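PDB 2R00: aspartate-semialdehyde dehydrogenase from Vibrio cholerae, which catalyses the NADPH-dependent reductive dephosphorylation of L-aspartyl-4-phosphate to L-aspartate-semialdehyde, a step on the pathways to lysine and methionine. Local coordinates for residues Met214-Val217 with Trp218-Lys222; Ala139-Pro142 with Ile143-Val147. All coordinates share one frame; numbering follows the deposited sequence.

How the contacts relate
Both contacts are made one turn apart along single helices of the dimerisation domain, contact 1 on helix 211-223 and contact 2 on helix 131-147. Their centres lie about 17 Å apart, and their nearest atoms, about 6 Å apart, do not touch. Contact 1 is mostly buried, with its tryptophan at the exposed edge: it combines that ring, resting on a methionine, with a doubly used carbonyl oxygen, and holds a lysine predicted to bind phosphate. Contact 2, near the end of the helix that starts with the catalytic Cys131, is two-sided, with aliphatic residues against the sheet and a lysine-aspartate salt bridge on the outer side, farther from the reaction centre.

Contact 1 of 2, residues Met214-Val217 with Trp218-Lys222; sequences MKMV and WETQK
With CG of Trp218 turned anti to its own carbonyl carbon (chi1 -61°), the indole folds back along the helix over Met214, whose chain bends at chi2 and chi3 and curls beneath it. Met214 CB sits over the face of the six-membered ring of Trp218, 4.0 Å from the centroid and 16° off the normal, a CH-pi contact; the terminal methyl CE of Met214 approaches the pyrrole side, 3.8 Å from Trp218 NE1. Met214 O lies over a face of the indole too, while it accepts the backbone N-H of Trp218. A flexible, unbranched methionine suits this place because it can wrap under a broad ring and still reach Ile301 of the second subunit.

On another side of the helix, chi1 of -64° sets Thr220 OG1 beside its backbone N, from where the hydroxyl donates to Met216 O at 2.8 Å. Thr220 N gives the same oxygen its helical bond of 2.9 Å, and the two donors arrive from opposite faces of the carbonyl plane. The buried hydroxyl thus finds an acceptor within its own helix, while Thr220 and Met216 both pack on Met136 of helix 131-147. Val217 CG1 lies 3.8 Å from Gln221 CD, the two side chains running side by side; the Gln221 amide donates to Ile229 O.

Lys215 NZ and Glu219 OE2 are 4.3 Å apart, near but not directly paired. Tyr101 OH is hydrogen-bonded to Lys215 NZ and weakly to Glu219 OE2, while Glu219 OE1 is hydrogen-bonded to Asn130 N and Thr133 OG1. Lys215 and Arg100 are predicted phosphate ligands; Glu219 makes a long, weak ion pair with Arg100, and its carboxylate would probably temper the positive charge of both.

Contact 2 of 2, residues Ala139-Pro142 with Ile143-Val147; sequences ALKP and IYDAV
Ala139 O lies 4.1 Å from Ile143 CD1, one helical turn ahead, and the small alanine methyl packs on Leu309 and Val311 of strand 306-313, consistent with close approach of the helix to the sheet. Leu140 continues this inner side: its CD1 is 4.4 Å from Ile143 CD1, a loose apolar contact between branched chains that meet the sheet, Leu140 at Val248 and Val250, Ile143 at Thr252 and Ile307. Leu140 O also accepts the backbone N-H of Tyr144 at 2.8 Å.

Lys141 turns the other way. With CG anti to the backbone N (chi1 -171°) and bends at chi2 and chi4, the chain arches over to Asp145, and the two side chains cross at a slant. Asp145 OD2 receives NZ of Lys141 on its syn lone pair, at 3.0 Å, and Asp145 OD1 takes a weaker bond from Lys141 NZ at 3.2 Å, an arrangement that would tend to limit rotation of the carboxylate. Lys141 CE, 3.4 Å from Asp145 OD1, lies alongside the same group. Long and flexible, lysine can bridge a turn to a short, exposed aspartate, and Lys141 O receives the Asp145 N-H as well. The Tyr144 ring stacks with Phe224, and its hydroxyl is hydrogen-bonded to Asp226.

Pro142 has no N-H for the preceding turn, and the helix kinks there. Its carbonyl O still serves the next turn, accepting Ala146 N at 3.1 Å, with the donor tilted 34° from the carbonyl plane.

The whole is an amphipathic helix with an i to i+4 lysine-aspartate salt bridge on its outer side and aliphatic residues against the sheet of strands 149-159, 244-252 and 306-313. Helix 131-147 has the family's catalytic cysteine at its start, and leads from it into strand 149-159 of the C-terminal domain.

Contact 1 of 2, residues Met214-Val217 with Trp218-Lys222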
ATOM      1  N   MET A 214       1.290   5.010 -16.144  1.00 24.29           N
ATOM      2  CA  MET A 214       1.853   6.102 -16.944  1.00 23.14           C
ATOM      3  C   MET A 214       0.874   7.265 -17.052  1.00 22.85           C
ATOM      4  O   MET A 214       1.276   8.429 -17.061  1.00 22.29           O
ATOM      5  CB  MET A 214       2.258   5.606 -18.341  1.00 23.52           C
ATOM      6  CG  MET A 214       3.564   4.806 -18.370  1.00 23.22           C
ATOM      7  SD  MET A 214       4.911   5.474 -17.353  1.00 27.52           S
ATOM      8  CE  MET A 214       5.170   7.158 -17.964  1.00 26.88           C
ATOM      9  N   LYS A 215      -0.415   6.954 -17.131  1.00 22.17           N
ATOM     10  CA  LYS A 215      -1.430   8.004 -17.232  1.00 22.73           C
ATOM     11  C   LYS A 215      -1.444   8.894 -16.002  1.00 22.52           C
ATOM     12  O   LYS A 215      -1.614  10.102 -16.118  1.00 21.89           O
ATOM     13  CB  LYS A 215      -2.810   7.413 -17.512  1.00 23.15           C
ATOM     14  CG  LYS A 215      -3.038   7.136 -18.992  1.00 23.92           C
ATOM     15  CD  LYS A 215      -4.116   6.106 -19.261  1.00 28.43           C
ATOM     16  CE  LYS A 215      -5.203   6.093 -18.203  1.00 30.47           C
ATOM     17  NZ  LYS A 215      -6.138   7.234 -18.308  1.00 35.23           N
ATOM     18  N   MET A 216      -1.214   8.295 -14.831  1.00 22.82           N
ATOM     19  CA  MET A 216      -1.095   9.039 -13.582  1.00 23.43           C
ATOM     20  C   MET A 216       0.118   9.972 -13.589  1.00 22.87           C
ATOM     21  O   MET A 216       0.030  11.119 -13.147  1.00 22.61           O
ATOM     22  CB  MET A 216      -1.040   8.069 -12.404  1.00 23.65           C
ATOM     23  CG  MET A 216      -1.093   8.719 -11.036  1.00 24.85           C
ATOM     24  SD  MET A 216      -1.708   7.602  -9.731  1.00 26.13           S
ATOM     25  CE  MET A 216      -2.227   8.848  -8.558  1.00 25.46           C
ATOM     26  N   VAL A 217       1.243   9.487 -14.110  1.00 22.05           N
ATOM     27  CA  VAL A 217       2.425  10.315 -14.274  1.00 21.07           C
ATOM     28  C   VAL A 217       2.092  11.548 -15.095  1.00 20.74           C
ATOM     29  O   VAL A 217       2.387  12.662 -14.694  1.00 19.92           O
ATOM     30  CB  VAL A 217       3.563   9.546 -14.994  1.00 21.32           C
ATOM     31  CG1 VAL A 217       4.749  10.474 -15.247  1.00 20.79           C
ATOM     32  CG2 VAL A 217       3.997   8.321 -14.193  1.00 19.70           C
ATOM     33  N   TRP A 218       1.468  11.330 -16.248  1.00 21.10           N
ATOM     34  CA  TRP A 218       1.195  12.400 -17.198  1.00 21.05           C
ATOM     35  C   TRP A 218       0.170  13.393 -16.658  1.00 21.19           C
ATOM     36  O   TRP A 218       0.335  14.608 -16.829  1.00 21.10           O
ATOM     37  CB  TRP A 218       0.751  11.821 -18.548  1.00 21.95           C
ATOM     38  CG  TRP A 218       1.805  10.952 -19.195  1.00 22.73           C
ATOM     39  CD1 TRP A 218       3.172  11.118 -19.127  1.00 23.57           C
ATOM     40  CD2 TRP A 218       1.584   9.805 -20.027  1.00 24.07           C
ATOM     41  NE1 TRP A 218       3.806  10.127 -19.848  1.00 24.03           N
ATOM     42  CE2 TRP A 218       2.858   9.319 -20.423  1.00 23.52           C
ATOM     43  CE3 TRP A 218       0.433   9.142 -20.487  1.00 24.37           C
ATOM     44  CZ2 TRP A 218       3.013   8.195 -21.239  1.00 23.27           C
ATOM     45  CZ3 TRP A 218       0.592   8.012 -21.303  1.00 23.83           C
ATOM     46  CH2 TRP A 218       1.872   7.553 -21.662  1.00 22.98           C
ATOM     47  N   GLU A 219      -0.870  12.885 -15.996  1.00 20.71           N
ATOM     48  CA  GLU A 219      -1.827  13.758 -15.301  1.00 21.25           C
ATOM     49  C   GLU A 219      -1.161  14.609 -14.213  1.00 21.30           C
ATOM     50  O   GLU A 219      -1.407  15.803 -14.130  1.00 21.79           O
ATOM     51  CB  GLU A 219      -2.999  12.952 -14.725  1.00 20.98           C
ATOM     52  CG  GLU A 219      -3.912  12.336 -15.794  1.00 20.97           C
ATOM     53  CD  GLU A 219      -5.173  11.692 -15.221  1.00 21.56           C
ATOM     54  OE1 GLU A 219      -5.728  12.214 -14.240  1.00 21.93           O
ATOM     55  OE2 GLU A 219      -5.631  10.669 -15.783  1.00 23.58           O
ATOM     56  N   THR A 220      -0.321  13.988 -13.390  1.00 21.54           N
ATOM     57  CA  THR A 220       0.355  14.665 -12.272  1.00 21.85           C
ATOM     58  C   THR A 220       1.287  15.791 -12.734  1.00 22.43           C
ATOM     59  O   THR A 220       1.257  16.906 -12.192  1.00 22.12           O
ATOM     60  CB  THR A 220       1.128  13.638 -11.405  1.00 22.31           C
ATOM     61  OG1 THR A 220       0.183  12.739 -10.814  1.00 22.18           O
ATOM     62  CG2 THR A 220       1.927  14.312 -10.302  1.00 21.20           C
ATOM     63  N   GLN A 221       2.097  15.490 -13.750  1.00 22.57           N
ATOM     64  CA  GLN A 221       3.016  16.464 -14.343  1.00 23.15           C
ATOM     65  C   GLN A 221       2.296  17.628 -15.025  1.00 23.21           C
ATOM     66  O   GLN A 221       2.767  18.773 -14.958  1.00 23.62           O
ATOM     67  CB  GLN A 221       3.944  15.767 -15.341  1.00 22.87           C
ATOM     68  CG  GLN A 221       4.969  14.843 -14.685  1.00 22.63           C
ATOM     69  CD  GLN A 221       5.829  14.103 -15.694  1.00 24.37           C
ATOM     70  OE1 GLN A 221       5.455  13.948 -16.863  1.00 27.32           O
ATOM     71  NE2 GLN A 221       6.981  13.623 -15.244  1.00 25.80           N
ATOM     72  N   LYS A 222       1.182  17.327 -15.699  1.00 22.82           N
ATOM     73  CA  LYS A 222       0.337  18.346 -16.328  1.00 22.85           C
ATOM     74  C   LYS A 222      -0.279  19.297 -15.297  1.00 23.18           C
ATOM     75  O   LYS A 222      -0.195  20.519 -15.447  1.00 23.60           O
ATOM     76  CB  LYS A 222      -0.773  17.700 -17.165  1.00 22.40           C
ATOM     77  CG  LYS A 222      -1.634  18.679 -17.956  1.00 21.20           C
ATOM     78  CD  LYS A 222      -2.449  17.970 -19.037  1.00 22.77           C
ATOM     79  CE  LYS A 222      -3.156  18.952 -19.984  1.00 22.48           C
ATOM     80  NZ  LYS A 222      -3.775  18.230 -21.166  1.00 24.09           N
TER

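Contact 2 of 2, residues Ala139-Pro142 with Ile143-Val147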
ATOM      1  N   ALA A 139      -3.868  16.732  -1.648  1.00 25.04           N
ATOM      2  CA  ALA A 139      -3.012  16.464  -0.490  1.00 25.06           C
ATOM      3  C   ALA A 139      -1.581  16.983  -0.618  1.00 24.73           C
ATOM      4  O   ALA A 139      -1.005  17.427   0.366  1.00 25.27           O
ATOM      5  CB  ALA A 139      -3.011  14.961  -0.157  1.00 25.11           C
ATOM      6  N   LEU A 140      -1.008  16.925  -1.818  1.00 24.91           N
ATOM      7  CA  LEU A 140       0.409  17.254  -2.028  1.00 25.02           C
ATOM      8  C   LEU A 140       0.710  18.728  -2.278  1.00 25.49           C
ATOM      9  O   LEU A 140       1.815  19.193  -1.999  1.00 25.08           O
ATOM     10  CB  LEU A 140       0.981  16.430  -3.184  1.00 25.13           C
ATOM     11  CG  LEU A 140       1.816  15.179  -2.884  1.00 25.63           C
ATOM     12  CD1 LEU A 140       1.394  14.465  -1.628  1.00 24.87           C
ATOM     13  CD2 LEU A 140       1.836  14.231  -4.076  1.00 25.53           C
ATOM     14  N   LYS A 141      -0.265  19.448  -2.825  1.00 26.15           N
ATOM     15  CA  LYS A 141      -0.062  20.847  -3.200  1.00 27.22           C
ATOM     16  C   LYS A 141       0.535  21.748  -2.098  1.00 27.62           C
ATOM     17  O   LYS A 141       1.488  22.483  -2.385  1.00 28.02           O
ATOM     18  CB  LYS A 141      -1.344  21.455  -3.803  1.00 27.20           C
ATOM     19  CG  LYS A 141      -1.171  22.848  -4.438  1.00 28.21           C
ATOM     20  CD  LYS A 141       0.013  22.914  -5.402  1.00 31.08           C
ATOM     21  CE  LYS A 141      -0.064  24.151  -6.300  1.00 31.90           C
ATOM     22  NZ  LYS A 141      -0.539  25.361  -5.581  1.00 31.31           N
ATOM     23  N   PRO A 142      -0.001  21.698  -0.854  1.00 28.10           N
ATOM     24  CA  PRO A 142       0.624  22.479   0.231  1.00 28.95           C
ATOM     25  C   PRO A 142       2.094  22.125   0.486  1.00 29.62           C
ATOM     26  O   PRO A 142       2.888  23.007   0.804  1.00 29.86           O
ATOM     27  CB  PRO A 142      -0.225  22.115   1.461  1.00 28.69           C
ATOM     28  CG  PRO A 142      -1.537  21.670   0.886  1.00 28.37           C
ATOM     29  CD  PRO A 142      -1.183  20.964  -0.368  1.00 28.15           C
ATOM     30  N   ILE A 143       2.444  20.845   0.369  1.00 29.95           N
ATOM     31  CA  ILE A 143       3.844  20.417   0.483  1.00 30.71           C
ATOM     32  C   ILE A 143       4.678  20.929  -0.698  1.00 31.19           C
ATOM     33  O   ILE A 143       5.780  21.448  -0.512  1.00 31.31           O
ATOM     34  CB  ILE A 143       3.968  18.874   0.608  1.00 30.51           C
ATOM     35  CG1 ILE A 143       3.145  18.376   1.809  1.00 30.68           C
ATOM     36  CG2 ILE A 143       5.438  18.465   0.709  1.00 29.85           C
ATOM     37  CD1 ILE A 143       2.804  16.859   1.796  1.00 30.78           C
ATOM     38  N   TYR A 144       4.143  20.791  -1.909  1.00 31.57           N
ATOM     39  CA  TYR A 144       4.799  21.301  -3.107  1.00 31.85           C
ATOM     40  C   TYR A 144       5.134  22.787  -2.946  1.00 31.97           C
ATOM     41  O   TYR A 144       6.284  23.199  -3.126  1.00 32.12           O
ATOM     42  CB  TYR A 144       3.901  21.095  -4.329  1.00 32.59           C
ATOM     43  CG  TYR A 144       4.534  21.508  -5.638  1.00 32.82           C
ATOM     44  CD1 TYR A 144       5.479  20.700  -6.255  1.00 32.70           C
ATOM     45  CD2 TYR A 144       4.168  22.701  -6.269  1.00 33.59           C
ATOM     46  CE1 TYR A 144       6.061  21.067  -7.458  1.00 33.88           C
ATOM     47  CE2 TYR A 144       4.743  23.078  -7.476  1.00 34.15           C
ATOM     48  CZ  TYR A 144       5.693  22.251  -8.065  1.00 34.88           C
ATOM     49  OH  TYR A 144       6.282  22.600  -9.265  1.00 35.39           O
ATOM     50  N   ASP A 145       4.126  23.573  -2.583  1.00 32.03           N
ATOM     51  CA  ASP A 145       4.270  25.014  -2.362  1.00 32.62           C
ATOM     52  C   ASP A 145       5.355  25.382  -1.330  1.00 32.88           C
ATOM     53  O   ASP A 145       6.196  26.260  -1.581  1.00 33.20           O
ATOM     54  CB  ASP A 145       2.912  25.603  -1.953  1.00 32.61           C
ATOM     55  CG  ASP A 145       1.914  25.624  -3.105  1.00 32.25           C
ATOM     56  OD1 ASP A 145       2.340  25.413  -4.263  1.00 31.96           O
ATOM     57  OD2 ASP A 145       0.713  25.861  -2.853  1.00 31.79           O
ATOM     58  N   ALA A 146       5.349  24.690  -0.192  1.00 32.87           N
ATOM     59  CA  ALA A 146       6.275  24.990   0.901  1.00 32.71           C
ATOM     60  C   ALA A 146       7.718  24.633   0.566  1.00 32.71           C
ATOM     61  O   ALA A 146       8.613  25.470   0.718  1.00 32.96           O
ATOM     62  CB  ALA A 146       5.838  24.299   2.186  1.00 32.83           C
ATOM     63  N   VAL A 147       7.948  23.410   0.090  1.00 31.99           N
ATOM     64  CA  VAL A 147       9.318  22.900  -0.044  1.00 32.05           C
ATOM     65  C   VAL A 147       9.678  22.262  -1.389  1.00 31.92           C
ATOM     66  O   VAL A 147      10.813  21.824  -1.589  1.00 32.18           O
ATOM     67  CB  VAL A 147       9.667  21.900   1.095  1.00 31.90           C
ATOM     68  CG1 VAL A 147       9.867  22.635   2.413  1.00 32.29           C
ATOM     69  CG2 VAL A 147       8.592  20.839   1.231  1.00 31.46           C
TER